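Local coordinates for periplasmic divalent cation tolerance protein (Thermotoga maritima, PDB 1VHF), which probably takes part in resistance toward heavy metals as a homotrimeric CutA-family protein that is thought to bind copper ions, at residues L17-K22 / L74-T79; A34-S39 / K51-I56; I4-T9 / I82-V87. All coordinates share one frame; numbering follows the deposited sequence.

Contact 1: L17-K22 / L74-T79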
# COMPACT_ATOMS: atom_id res chain seq x y z
N LEU A 17 1.93 9.10 -3.34
CA LEU A 17 1.61 10.01 -2.25
C LEU A 17 0.13 10.45 -2.29
O LEU A 17 -0.42 10.56 -1.19
CB LEU A 17 2.51 11.26 -2.26
CG LEU A 17 4.01 11.01 -2.21
CD1 LEU A 17 4.72 12.36 -2.03
CD2 LEU A 17 4.44 10.02 -1.17
N GLU A 18 -0.42 10.65 -3.49
CA GLU A 18 -1.85 11.09 -3.52
C GLU A 18 -2.74 9.97 -3.02
O GLU A 18 -3.68 10.22 -2.26
CB GLU A 18 -2.17 11.42 -4.98
CG GLU A 18 -3.62 11.77 -5.29
CD GLU A 18 -4.07 11.49 -6.70
OE1 GLU A 18 -3.30 11.17 -7.62
OE2 GLU A 18 -5.29 11.63 -6.99
N ILE A 19 -2.45 8.72 -3.42
CA ILE A 19 -3.29 7.60 -2.97
C ILE A 19 -3.12 7.40 -1.48
O ILE A 19 -4.09 7.19 -0.74
CB ILE A 19 -2.98 6.37 -3.83
CG1 ILE A 19 -3.59 6.64 -5.22
CG2 ILE A 19 -3.55 5.12 -3.21
CD1 ILE A 19 -3.19 5.59 -6.25
N GLY A 20 -1.88 7.50 -0.99
CA GLY A 20 -1.71 7.37 0.48
C GLY A 20 -2.50 8.47 1.18
O GLY A 20 -3.10 8.18 2.21
N ARG A 21 -2.40 9.72 0.71
CA ARG A 21 -3.20 10.78 1.37
C ARG A 21 -4.67 10.46 1.31
O ARG A 21 -5.36 10.66 2.34
CB ARG A 21 -2.89 12.10 0.64
CG ARG A 21 -3.72 13.25 1.23
CD ARG A 21 -3.53 14.53 0.44
NE ARG A 21 -3.73 15.72 1.24
CZ ARG A 21 -3.08 16.13 2.32
NH1 ARG A 21 -2.08 15.45 2.84
NH2 ARG A 21 -3.45 17.27 2.88
N LYS A 22 -5.23 9.98 0.19
CA LYS A 22 -6.65 9.67 0.10
C LYS A 22 -7.04 8.57 1.08
O LYS A 22 -8.12 8.62 1.69
CB LYS A 22 -7.04 9.26 -1.33
CG LYS A 22 -7.18 10.53 -2.20
CD LYS A 22 -7.58 10.19 -3.62
CE LYS A 22 -7.48 11.44 -4.52
NZ LYS A 22 -8.40 12.50 -4.02
N LEU A 74 -8.65 3.23 -6.75
CA LEU A 74 -7.86 4.42 -6.96
C LEU A 74 -6.61 4.15 -7.82
O LEU A 74 -5.95 5.08 -8.26
CB LEU A 74 -7.36 4.97 -5.60
CG LEU A 74 -8.45 5.50 -4.65
CD1 LEU A 74 -7.87 5.78 -3.27
CD2 LEU A 74 -9.06 6.78 -5.23
N HIS A 75 -6.38 2.87 -8.13
CA HIS A 75 -5.08 2.58 -8.78
C HIS A 75 -5.01 2.95 -10.22
O HIS A 75 -5.94 2.60 -10.98
CB HIS A 75 -4.84 1.04 -8.60
CG HIS A 75 -3.37 0.81 -8.36
ND1 HIS A 75 -2.45 0.97 -9.36
CD2 HIS A 75 -2.68 0.45 -7.25
CE1 HIS A 75 -1.24 0.72 -8.89
NE2 HIS A 75 -1.35 0.41 -7.58
N PRO A 76 -3.90 3.50 -10.70
CA PRO A 76 -3.78 3.79 -12.12
C PRO A 76 -3.61 2.52 -12.93
O PRO A 76 -3.82 2.51 -14.17
CB PRO A 76 -2.55 4.66 -12.24
CG PRO A 76 -1.76 4.42 -10.99
CD PRO A 76 -2.75 3.99 -9.92
N TYR A 77 -3.10 1.44 -12.35
CA TYR A 77 -2.90 0.16 -13.03
C TYR A 77 -4.15 -0.71 -13.04
O TYR A 77 -4.92 -0.81 -12.04
CB TYR A 77 -1.76 -0.69 -12.45
CG TYR A 77 -0.39 -0.06 -12.41
CD1 TYR A 77 0.05 0.96 -13.21
CD2 TYR A 77 0.51 -0.62 -11.50
CE1 TYR A 77 1.34 1.47 -13.15
CE2 TYR A 77 1.80 -0.13 -11.41
CZ TYR A 77 2.20 0.91 -12.20
OH TYR A 77 3.49 1.39 -12.11
N GLU A 78 -4.37 -1.39 -14.17
CA GLU A 78 -5.54 -2.24 -14.29
C GLU A 78 -5.52 -3.47 -13.41
O GLU A 78 -6.49 -3.84 -12.75
CB GLU A 78 -5.65 -2.65 -15.78
CG GLU A 78 -6.87 -3.54 -15.99
CD GLU A 78 -7.02 -4.00 -17.44
OE1 GLU A 78 -6.30 -3.49 -18.30
OE2 GLU A 78 -7.88 -4.88 -17.66
N THR A 79 -4.31 -4.04 -13.26
CA THR A 79 -4.12 -5.24 -12.43
C THR A 79 -2.90 -4.95 -11.55
O THR A 79 -1.78 -5.43 -11.77
CB THR A 79 -3.83 -6.49 -13.29
OG1 THR A 79 -4.96 -6.56 -14.22
CG2 THR A 79 -3.77 -7.74 -12.48
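Ile19 on helix 13-25 packs against Leu74 and Pro76, where helix 64-74 gives way to a loop. The contact is mainly apolar, and no hydrogen bond crosses it. The side chains of Ile19 and Leu74 run alongside each other in opposing directions, with Ile19 CG1 4.1 Å from Leu74 CB. The end of the isoleucine goes further. Its CD1 abuts the CD corner of the Pro76 ring at 4.0 Å and lies 3.5 Å from the carbonyl oxygen Leu74 O. In Ile19 the CG1 branch is anti to the carbonyl carbon (chi1 -73°), and the extended chi2 carries CD1 out to the loop.

At the edge, the aliphatic part of Lys22 lies across the two methyls of Leu74. Lys22 CB touches CD1 and Lys22 CD touches CD2, while the amine end leads away from the loop.

One polar bond lies within the loop. Tyr77 N donates to His75 ND1 at 3.1 Å, almost in the plane of the imidazole. The other ring nitrogen, His75 NE2, is bonded outward to Ser8 OG of strand 3-10. A partner at each nitrogen should hold the ring's rotation.

Each segment also meets strand 3-10. Ile19 touches Phe10, whose ring also meets that of His75, and Tyr77 packs on Thr9. The contact thus joins the two helices of the ferredoxin-like fold, 13-25 and the end of 64-74, which pack side by side against the sheet.

Contact 2: A34-S39 / K51-I56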
# COMPACT_ATOMS: atom_id res chain seq x y z
N ALA A 34 6.57 5.17 1.57
CA ALA A 34 6.75 4.93 0.13
C ALA A 34 8.21 5.17 -0.25
O ALA A 34 8.93 5.95 0.39
CB ALA A 34 5.84 5.88 -0.66
N PHE A 35 8.68 4.47 -1.29
CA PHE A 35 10.08 4.59 -1.69
C PHE A 35 10.26 4.21 -3.17
O PHE A 35 9.44 3.48 -3.75
CB PHE A 35 11.04 3.71 -0.86
CG PHE A 35 10.62 2.27 -0.72
CD1 PHE A 35 9.61 1.89 0.16
CD2 PHE A 35 11.26 1.27 -1.47
CE1 PHE A 35 9.19 0.59 0.28
CE2 PHE A 35 10.92 -0.06 -1.28
CZ PHE A 35 9.88 -0.41 -0.44
N GLU A 36 11.26 4.80 -3.80
CA GLU A 36 11.49 4.56 -5.23
C GLU A 36 12.09 3.19 -5.46
O GLU A 36 12.97 2.72 -4.70
CB GLU A 36 12.41 5.67 -5.80
CG GLU A 36 12.32 5.71 -7.32
CD GLU A 36 13.25 6.77 -7.92
OE1 GLU A 36 13.84 7.56 -7.14
OE2 GLU A 36 13.35 6.74 -9.16
N ILE A 37 11.64 2.56 -6.54
CA ILE A 37 12.12 1.25 -6.94
C ILE A 37 12.40 1.17 -8.43
O ILE A 37 11.92 1.97 -9.24
CB ILE A 37 11.12 0.12 -6.59
CG1 ILE A 37 9.76 0.37 -7.23
CG2 ILE A 37 10.96 0.00 -5.07
CD1 ILE A 37 8.90 -0.89 -7.23
N ARG A 38 13.27 0.19 -8.75
CA ARG A 38 13.41 -0.20 -10.18
C ARG A 38 12.67 -1.53 -10.25
O ARG A 38 12.73 -2.33 -9.29
CB ARG A 38 14.89 -0.48 -10.47
CG ARG A 38 15.77 0.74 -10.30
CD ARG A 38 15.50 1.75 -11.40
NE ARG A 38 16.62 2.72 -11.42
CZ ARG A 38 16.90 3.44 -12.50
NH1 ARG A 38 16.14 3.25 -13.59
NH2 ARG A 38 17.91 4.29 -12.54
N SER A 39 11.97 -1.80 -11.34
CA SER A 39 11.27 -3.08 -11.44
C SER A 39 11.54 -3.68 -12.82
O SER A 39 12.00 -3.00 -13.73
CB SER A 39 9.77 -2.86 -11.27
OG SER A 39 9.26 -1.94 -12.21
N LYS A 51 10.68 2.10 -13.75
CA LYS A 51 10.96 2.91 -12.54
C LYS A 51 9.58 3.17 -11.94
O LYS A 51 8.66 3.59 -12.64
CB LYS A 51 11.60 4.24 -12.91
CG LYS A 51 13.07 4.18 -13.33
CD LYS A 51 13.52 5.61 -13.64
CE LYS A 51 14.93 5.73 -14.13
NZ LYS A 51 15.23 4.93 -15.34
N GLU A 52 9.42 2.80 -10.69
CA GLU A 52 8.13 2.95 -9.99
C GLU A 52 8.37 3.37 -8.55
O GLU A 52 9.49 3.64 -8.12
CB GLU A 52 7.41 1.59 -9.96
CG GLU A 52 6.94 1.05 -11.31
CD GLU A 52 6.27 -0.29 -11.09
OE1 GLU A 52 6.93 -1.34 -10.99
OE2 GLU A 52 5.06 -0.25 -10.75
N TRP A 53 7.24 3.61 -7.84
CA TRP A 53 7.30 3.87 -6.40
C TRP A 53 6.52 2.76 -5.70
O TRP A 53 5.40 2.44 -6.11
CB TRP A 53 6.70 5.24 -5.99
CG TRP A 53 7.77 6.31 -6.13
CD1 TRP A 53 8.33 6.76 -7.29
CD2 TRP A 53 8.43 7.01 -5.09
NE1 TRP A 53 9.30 7.69 -7.04
CE2 TRP A 53 9.37 7.88 -5.68
CE3 TRP A 53 8.28 7.01 -3.70
CZ2 TRP A 53 10.20 8.71 -4.92
CZ3 TRP A 53 9.08 7.83 -2.94
CH2 TRP A 53 10.03 8.68 -3.56
N ALA A 54 7.11 2.18 -4.68
CA ALA A 54 6.44 1.17 -3.89
C ALA A 54 5.90 1.88 -2.63
O ALA A 54 6.46 2.91 -2.24
CB ALA A 54 7.45 0.12 -3.46
N ALA A 55 4.89 1.26 -2.05
CA ALA A 55 4.41 1.79 -0.78
C ALA A 55 3.87 0.64 0.05
O ALA A 55 3.36 -0.37 -0.42
CB ALA A 55 3.29 2.80 -1.00
N ILE A 56 4.06 0.84 1.36
CA ILE A 56 3.53 -0.07 2.37
C ILE A 56 2.48 0.77 3.14
O ILE A 56 2.80 1.86 3.63
CB ILE A 56 4.49 -0.73 3.33
CG1 ILE A 56 5.45 0.16 4.07
CG2 ILE A 56 5.26 -1.87 2.59
CD1 ILE A 56 5.92 -0.41 5.41
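Trp53 lies with its indole over the backbone of Phe35 and Glu36 in an antiparallel beta hairpin, formed by strands 31-43 and 46-60. Glu36 CA sits over the five-membered ring, 4.0 Å from its centroid, a CH-pi contact. The Glu36 side chain runs obliquely across the indole. Its CG comes 3.6 Å from Trp53 NE1, and its carboxylate is nearly parallel to the ring. The CE3 corner of the indole's six-membered ring meets Ala34 CB, which also touches Ala55 CB.

The other face carries Phe35, Ile37, Glu52 and Ala54. Phe35 takes a chi1 of 49°, which places CG between the backbone N and the carbonyl carbon and turns the ring over Ala54. Ala54 CB lies over one ring face, offset toward the rim, and touches Ile37 CG2 at 3.9 Å. Ile37 CG1 packs on Glu52 CB.

Four backbone bonds join the strands, in the pairs Phe35 with Ala54 and Ile37 with Glu52. The bond from Ile37 N to Glu52 O is nearly straight at the hydrogen, 172°.

Glu52 is the buried acid. Its OE2 is bonded to Tyr77 OH and Thr9 OG1. Its OE1 accepts the hydroxyl of Ser39 on the anti lone pair, with OG to OE1 at 2.7 Å.

Contact 3: I4-T9 / I82-V87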
# COMPACT_ATOMS: atom_id res chain seq x y z
N ILE A 4 -1.43 -5.17 9.84
CA ILE A 4 -1.09 -5.76 8.56
C ILE A 4 -0.46 -4.66 7.67
O ILE A 4 -0.65 -3.48 7.89
CB ILE A 4 -2.26 -6.35 7.76
CG1 ILE A 4 -3.36 -5.29 7.57
CG2 ILE A 4 -2.75 -7.62 8.44
CD1 ILE A 4 -4.34 -5.67 6.47
N LEU A 5 0.42 -5.16 6.83
CA LEU A 5 1.09 -4.28 5.88
C LEU A 5 0.58 -4.68 4.49
O LEU A 5 0.73 -5.84 4.09
CB LEU A 5 2.60 -4.46 5.83
CG LEU A 5 3.39 -4.43 7.13
CD1 LEU A 5 4.86 -4.70 6.82
CD2 LEU A 5 3.21 -3.13 7.86
N VAL A 6 0.04 -3.71 3.75
CA VAL A 6 -0.42 -3.98 2.38
C VAL A 6 0.55 -3.21 1.46
O VAL A 6 0.79 -2.01 1.61
CB VAL A 6 -1.86 -3.50 2.17
CG1 VAL A 6 -2.25 -3.69 0.71
CG2 VAL A 6 -2.82 -4.25 3.08
N TYR A 7 1.15 -3.95 0.54
CA TYR A 7 2.13 -3.43 -0.41
C TYR A 7 1.54 -3.27 -1.81
O TYR A 7 0.73 -4.07 -2.26
CB TYR A 7 3.28 -4.45 -0.53
CG TYR A 7 4.51 -4.09 -1.35
CD1 TYR A 7 4.56 -4.33 -2.70
CD2 TYR A 7 5.64 -3.57 -0.74
CE1 TYR A 7 5.69 -4.07 -3.46
CE2 TYR A 7 6.78 -3.25 -1.50
CZ TYR A 7 6.80 -3.53 -2.84
OH TYR A 7 7.95 -3.26 -3.54
N SER A 8 1.94 -2.19 -2.46
CA SER A 8 1.55 -1.99 -3.86
C SER A 8 2.64 -1.13 -4.50
O SER A 8 3.50 -0.55 -3.85
CB SER A 8 0.19 -1.32 -3.96
OG SER A 8 -0.24 -1.28 -5.33
N THR A 9 2.59 -1.06 -5.84
CA THR A 9 3.51 -0.22 -6.60
C THR A 9 2.70 0.71 -7.49
O THR A 9 1.52 0.46 -7.82
CB THR A 9 4.57 -0.93 -7.41
OG1 THR A 9 3.97 -1.59 -8.55
CG2 THR A 9 5.34 -1.92 -6.56
N ILE A 82 -1.20 -5.95 -5.32
CA ILE A 82 -1.72 -5.65 -4.00
C ILE A 82 -1.60 -6.93 -3.19
O ILE A 82 -2.12 -7.97 -3.60
CB ILE A 82 -3.16 -5.15 -3.96
CG1 ILE A 82 -3.38 -3.92 -4.86
CG2 ILE A 82 -3.53 -4.81 -2.52
CD1 ILE A 82 -4.86 -3.51 -4.93
N PHE A 83 -0.80 -6.92 -2.13
CA PHE A 83 -0.66 -8.13 -1.29
C PHE A 83 -0.38 -7.72 0.15
O PHE A 83 0.00 -6.61 0.46
CB PHE A 83 0.37 -9.10 -1.83
CG PHE A 83 1.75 -8.58 -2.06
CD1 PHE A 83 2.63 -8.47 -1.00
CD2 PHE A 83 2.15 -8.22 -3.35
CE1 PHE A 83 3.93 -7.99 -1.23
CE2 PHE A 83 3.45 -7.75 -3.55
CZ PHE A 83 4.32 -7.65 -2.49
N THR A 84 -0.67 -8.67 1.06
CA THR A 84 -0.55 -8.40 2.48
C THR A 84 0.55 -9.20 3.18
O THR A 84 0.64 -10.40 2.97
CB THR A 84 -1.88 -8.85 3.15
OG1 THR A 84 -2.94 -8.07 2.55
CG2 THR A 84 -1.87 -8.44 4.62
N LEU A 85 1.33 -8.48 3.95
CA LEU A 85 2.35 -9.13 4.78
C LEU A 85 1.85 -9.07 6.23
O LEU A 85 1.30 -8.07 6.67
CB LEU A 85 3.68 -8.39 4.70
CG LEU A 85 4.37 -8.32 3.34
CD1 LEU A 85 3.71 -7.32 2.43
CD2 LEU A 85 5.85 -8.07 3.48
N LYS A 86 1.63 -10.22 6.90
CA LYS A 86 1.23 -10.21 8.30
C LYS A 86 2.51 -9.96 9.15
O LYS A 86 3.61 -10.20 8.68
CB LYS A 86 0.56 -11.49 8.75
CG LYS A 86 1.44 -12.57 9.33
CD LYS A 86 2.20 -13.42 8.40
CE LYS A 86 3.22 -12.93 7.46
NZ LYS A 86 2.79 -12.64 6.07
N VAL A 87 2.30 -9.40 10.30
CA VAL A 87 3.42 -9.08 11.22
C VAL A 87 3.32 -10.05 12.38
O VAL A 87 2.22 -10.59 12.63
CB VAL A 87 3.15 -7.61 11.64
CG1 VAL A 87 4.01 -7.15 12.74
CG2 VAL A 87 3.29 -6.75 10.37
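Tyr7 and Phe83 lie side by side on one face of the sheet and point the same way. Their rings are near parallel, with planes 20° apart, but slid so far that they barely overlap. The closest atoms are Tyr7 CD1 and Phe83 CZ, 3.3 Å apart. Tyr7 CB sits over a face of the Phe83 ring, 4.1 Å from its centroid, as a CH-pi contact. The chi1 of Phe83, 56°, swings the ring toward the neighbouring strand and over this carbon. The tyrosine side chain goes on to Ala54, which its OH approaches, and to Ile56 of strand 46-60.

The face of Ile4, Val6, Ile82 and Thr84 is the buried side, set against helix 64-74. Here Val6 CG1 meets Ile82 CG2 at 3.7 Å, and Ile4 CB meets Thr84 CG2 at 3.8 Å. Val6 reaches Leu67 of the helix, and Ile82 reaches Tyr68 and Leu71. Thr84 OG1 is bonded to Tyr68 OH and Glu64 OE2, so a polar link joins the apolar packing.

The other face is turned more to solvent. It is close-packed at Tyr7 and Phe83, although Phe83 is largely exposed, and looser at Leu5, Leu85 and Val87. Leu85 and Val87 were each modelled in two conformers, consistent with mobility, so their side-chain contacts with Leu5 are less certain.

Backbone bonds pair Leu5 with Leu85 and Tyr7 with Phe83. Leu85 N to Leu5 O is 2.7 Å, whereas Phe83 N to Tyr7 O is 3.2 Å. Strand 82-86 is the outermost strand on this side of the chain's sheet. The chemistry implies that the backbone bonds set its register, while apolar packing and the Thr84 hydroxyl bind it to the helix beneath.

The three contacts lie 13 to 15 Å apart, centre to centre, within one ferredoxin-like, GlnB-type fold. Contacts 2 and 3 belong to the same antiparallel sheet, in the order 31-43, 46-60, 3-10, 82-86. Contact 1 joins the two helices that follow strands 3-10 and 46-60. Along the chain, contact 3 spans the other two, and contact 1 spans contact 2. A polar cluster connects them. Probable hydrogen bonds from His75 and Tyr77 reach strands 3-10 and 46-60. The loop after helix 64-74 is thereby tied to both central strands of the sheet.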